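Local structure of member of DUF4221 family (Bacteroides vulgatus, 3S9J) at residues Q15-L20 / E352-F357. The protein is of unknown function but folds as a six-bladed beta-propeller that carries bound sodium ions in this crystal. Sequence-based numbering, arbitrary orientation. Where two conformers were deposited one is given.
With NA (sodium ion), chain C.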
ATOM      1  N   GLN A  15      21.257   7.653  -3.294  1.00 37.27           N
ATOM      2  CA  GLN A  15      20.489   6.691  -4.061  1.00 35.43           C
ATOM      3  C   GLN A  15      20.893   5.261  -3.729  1.00 32.23           C
ATOM      4  O   GLN A  15      22.029   4.988  -3.363  1.00 34.31           O
ATOM      5  CB  GLN A  15      20.728   6.910  -5.542  1.00 37.43           C
ATOM      6  CG  GLN A  15      19.957   8.048  -6.172  1.00 50.03           C
ATOM      7  CD  GLN A  15      19.802   7.856  -7.685  1.00 55.57           C
ATOM      8  OE1 GLN A  15      20.706   7.344  -8.359  1.00 52.97           O
ATOM      9  NE2 GLN A  15      18.652   8.246  -8.213  1.00 58.91           N
ATOM     10  N   LEU A  16      19.925   4.373  -3.853  1.00 29.05           N
ATOM     11  CA  LEU A  16      20.143   2.933  -3.779  0.50 28.20           C
ATOM     12  C   LEU A  16      19.886   2.394  -5.154  1.00 28.74           C
ATOM     13  O   LEU A  16      18.915   2.792  -5.825  1.00 29.45           O
ATOM     14  CB  LEU A  16      19.170   2.214  -2.839  0.50 29.19           C
ATOM     15  CG  LEU A  16      19.159   2.500  -1.350  0.50 25.17           C
ATOM     16  CD1 LEU A  16      17.954   1.753  -0.756  0.50 24.54           C
ATOM     17  CD2 LEU A  16      20.470   2.125  -0.657  0.50 25.04           C
ATOM     18  N   ALA A  17      20.747   1.489  -5.609  1.00 26.71           N
ATOM     19  CA  ALA A  17      20.574   0.888  -6.934  1.00 25.25           C
ATOM     20  C   ALA A  17      20.865  -0.603  -6.866  1.00 27.53           C
ATOM     21  O   ALA A  17      21.965  -1.006  -6.471  1.00 31.09           O
ATOM     22  CB  ALA A  17      21.448   1.570  -8.003  1.00 26.49           C
ATOM     23  N   PHE A  18      19.891  -1.401  -7.258  1.00 23.52           N
ATOM     24  CA  PHE A  18      20.022  -2.839  -7.288  1.00 23.78           C
ATOM     25  C   PHE A  18      20.049  -3.356  -8.738  1.00 24.48           C
ATOM     26  O   PHE A  18      19.020  -3.349  -9.436  1.00 24.77           O
ATOM     27  CB  PHE A  18      18.874  -3.524  -6.542  1.00 23.30           C
ATOM     28  CG  PHE A  18      18.696  -3.082  -5.114  1.00 24.71           C
ATOM     29  CD1 PHE A  18      19.425  -3.682  -4.089  1.00 22.59           C
ATOM     30  CD2 PHE A  18      17.744  -2.124  -4.783  1.00 26.21           C
ATOM     31  CE1 PHE A  18      19.239  -3.281  -2.758  1.00 25.74           C
ATOM     32  CE2 PHE A  18      17.558  -1.715  -3.477  1.00 28.90           C
ATOM     33  CZ  PHE A  18      18.292  -2.300  -2.452  1.00 25.55           C
ATOM     34  N   PRO A  19      21.197  -3.864  -9.184  1.00 24.57           N
ATOM     35  CA  PRO A  19      21.264  -4.425 -10.513  1.00 24.39           C
ATOM     36  C   PRO A  19      20.472  -5.719 -10.591  1.00 25.60           C
ATOM     37  O   PRO A  19      20.523  -6.540  -9.686  1.00 24.27           O
ATOM     38  CB  PRO A  19      22.765  -4.674 -10.736  1.00 26.42           C
ATOM     39  CG  PRO A  19      23.430  -3.796  -9.767  1.00 34.20           C
ATOM     40  CD  PRO A  19      22.543  -3.811  -8.561  1.00 29.62           C
ATOM     41  N   LEU A  20      19.733  -5.867 -11.682  1.00 21.90           N
ATOM     42  CA  LEU A  20      18.842  -7.006 -11.900  1.00 21.20           C
ATOM     43  C   LEU A  20      19.241  -7.755 -13.162  1.00 22.00           C
ATOM     44  O   LEU A  20      20.051  -7.290 -13.954  1.00 24.16           O
ATOM     45  CB  LEU A  20      17.383  -6.506 -12.027  1.00 20.85           C
ATOM     46  CG  LEU A  20      16.834  -5.531 -10.963  1.00 23.68           C
ATOM     47  CD1 LEU A  20      15.397  -5.094 -11.319  1.00 26.89           C
ATOM     48  CD2 LEU A  20      16.869  -6.148  -9.520  1.00 19.82           C
ATOM     49  N   GLU A 352      15.378  -0.953 -17.084  1.00 24.47           N
ATOM     50  CA  GLU A 352      14.528  -2.003 -16.573  1.00 27.04           C
ATOM     51  C   GLU A 352      15.336  -3.006 -15.734  1.00 25.33           C
ATOM     52  O   GLU A 352      14.762  -3.737 -14.978  1.00 26.03           O
ATOM     53  CB  GLU A 352      13.823  -2.737 -17.718  1.00 30.61           C
ATOM     54  CG  GLU A 352      14.796  -3.535 -18.565  1.00 38.50           C
ATOM     55  CD  GLU A 352      14.163  -4.211 -19.764  1.00 55.76           C
ATOM     56  OE1 GLU A 352      12.963  -4.566 -19.695  1.00 55.84           O
ATOM     57  OE2 GLU A 352      14.900  -4.406 -20.766  1.00 63.06           O
ATOM     58  N   ASN A 353      16.656  -3.017 -15.880  1.00 24.86           N
ATOM     59  CA  ASN A 353      17.485  -3.957 -15.078  1.00 26.48           C
ATOM     60  C   ASN A 353      18.275  -3.289 -13.976  1.00 25.08           C
ATOM     61  O   ASN A 353      19.323  -3.768 -13.562  1.00 25.26           O
ATOM     62  CB  ASN A 353      18.334  -4.822 -15.985  1.00 30.27           C
ATOM     63  CG  ASN A 353      17.524  -5.991 -16.557  1.00 37.43           C
ATOM     64  OD1 ASN A 353      16.761  -6.671 -15.841  1.00 38.23           O
ATOM     65  ND2 ASN A 353      17.629  -6.181 -17.841  1.00 36.96           N
ATOM     66  N   LYS A 354      17.765  -2.162 -13.498  1.00 24.22           N
ATOM     67  CA  LYS A 354      18.297  -1.524 -12.305  1.00 25.86           C
ATOM     68  C   LYS A 354      17.145  -0.973 -11.478  1.00 26.93           C
ATOM     69  O   LYS A 354      16.438  -0.065 -11.918  1.00 26.56           O
ATOM     70  CB  LYS A 354      19.257  -0.400 -12.688  1.00 29.67           C
ATOM     71  CG  LYS A 354      20.206   0.050 -11.584  1.00 43.50           C
ATOM     72  CD  LYS A 354      21.571  -0.678 -11.597  1.00 54.83           C
ATOM     73  CE  LYS A 354      22.462  -0.411 -12.835  1.00 52.95           C
ATOM     74  NZ  LYS A 354      23.031   0.957 -12.923  1.00 55.11           N
ATOM     75  N   LEU A 355      16.931  -1.540 -10.297  1.00 23.07           N
ATOM     76  CA  LEU A 355      15.927  -1.016  -9.363  1.00 20.88           C
ATOM     77  C   LEU A 355      16.550   0.105  -8.550  1.00 23.92           C
ATOM     78  O   LEU A 355      17.508  -0.098  -7.815  1.00 24.43           O
ATOM     79  CB  LEU A 355      15.358  -2.092  -8.461  1.00 19.40           C
ATOM     80  CG  LEU A 355      14.381  -1.676  -7.382  1.00 22.05           C
ATOM     81  CD1 LEU A 355      13.079  -1.072  -7.978  1.00 20.54           C
ATOM     82  CD2 LEU A 355      14.073  -2.935  -6.504  1.00 22.75           C
ATOM     83  N   VAL A 356      16.038   1.324  -8.728  1.00 21.44           N
ATOM     84  CA  VAL A 356      16.676   2.536  -8.203  1.00 21.67           C
ATOM     85  C   VAL A 356      15.718   3.257  -7.282  1.00 23.89           C
ATOM     86  O   VAL A 356      14.532   3.399  -7.613  1.00 24.09           O
ATOM     87  CB  VAL A 356      17.090   3.516  -9.328  1.00 23.85           C
ATOM     88  CG1 VAL A 356      17.692   4.807  -8.774  1.00 27.41           C
ATOM     89  CG2 VAL A 356      18.079   2.844 -10.290  1.00 25.41           C
ATOM     90  N   PHE A 357      16.237   3.693  -6.142  1.00 23.32           N
ATOM     91  CA  PHE A 357      15.506   4.520  -5.177  1.00 25.34           C
ATOM     92  C   PHE A 357      16.307   5.728  -4.784  1.00 26.99           C
ATOM     93  O   PHE A 357      17.530   5.646  -4.659  1.00 29.22           O
ATOM     94  CB  PHE A 357      15.204   3.739  -3.882  1.00 23.90           C
ATOM     95  CG  PHE A 357      14.345   2.546  -4.051  1.00 23.80           C
ATOM     96  CD1 PHE A 357      12.959   2.650  -3.952  1.00 23.09           C
ATOM     97  CD2 PHE A 357      14.902   1.292  -4.237  1.00 23.33           C
ATOM     98  CE1 PHE A 357      12.159   1.547  -4.065  1.00 21.51           C
ATOM     99  CE2 PHE A 357      14.109   0.173  -4.333  1.00 20.58           C
ATOM    100  CZ  PHE A 357      12.739   0.281  -4.284  1.00 23.38           C
TER
HETATM  101 NA    NA C 401      14.777  -7.959 -14.767  1.00 25.09          NA
HETATM  102  O   HOH W   1      13.337  -6.066 -15.142  1.00 21.79           O
HETATM  103  O   HOH W   2      12.888  -9.692 -15.524  1.00 37.54           O
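Phe-18 and Leu-355 exchange two backbone hydrogen bonds, the straighter running from Phe-18 N to Leu-355 O (2.8 Å, 170° at the hydrogen). Leu-16 and Phe-357 form the next hydrogen-bonded pair of this antiparallel register, and a fifth bond, Leu-20 N to Asn-353 O at 2.8 Å, carries the pairing past the strand ends, its donor standing above the carbonyl plane. On the buried face the Phe-18 ring lies alongside Leu-355, pointing the same way, with CD2 4.1 Å from Leu-355 CD2. Its CG lies opposite the carbonyl carbon (chi1 -56°), which carries CE2 to within 4.0 Å of Phe-357 CE2, so that the two rings meet through their edges. An alanine in place of Phe-18 would probably open a gap beside Leu-355 and leave the Phe-357 edge without its aromatic neighbour. On the other face Ala-17 CB rests 4.1 Å from Lys-354 CG, while the bent lysine chain brings CD across Pro-19. Farther out, Phe-57 of the next blade meets the Phe-18 ring, and Phe-332 packs edge-to-face with Phe-357. At the turn, Asn-353 OD1 binds sodium at 2.6 Å, joined by two waters and the carbonyls of Asp-21 and Thr-24; one water also donates to Glu-352 O (2.7 Å). Strand 8-19, from the N-terminus, is here the edge partner of C-terminal strand 354-364 within one four-stranded blade, the Velcro closure by which many propellers seal their ring. Main-chain bonds and apolar packing make the closure, and an all-oxygen sodium site ties together its loop end.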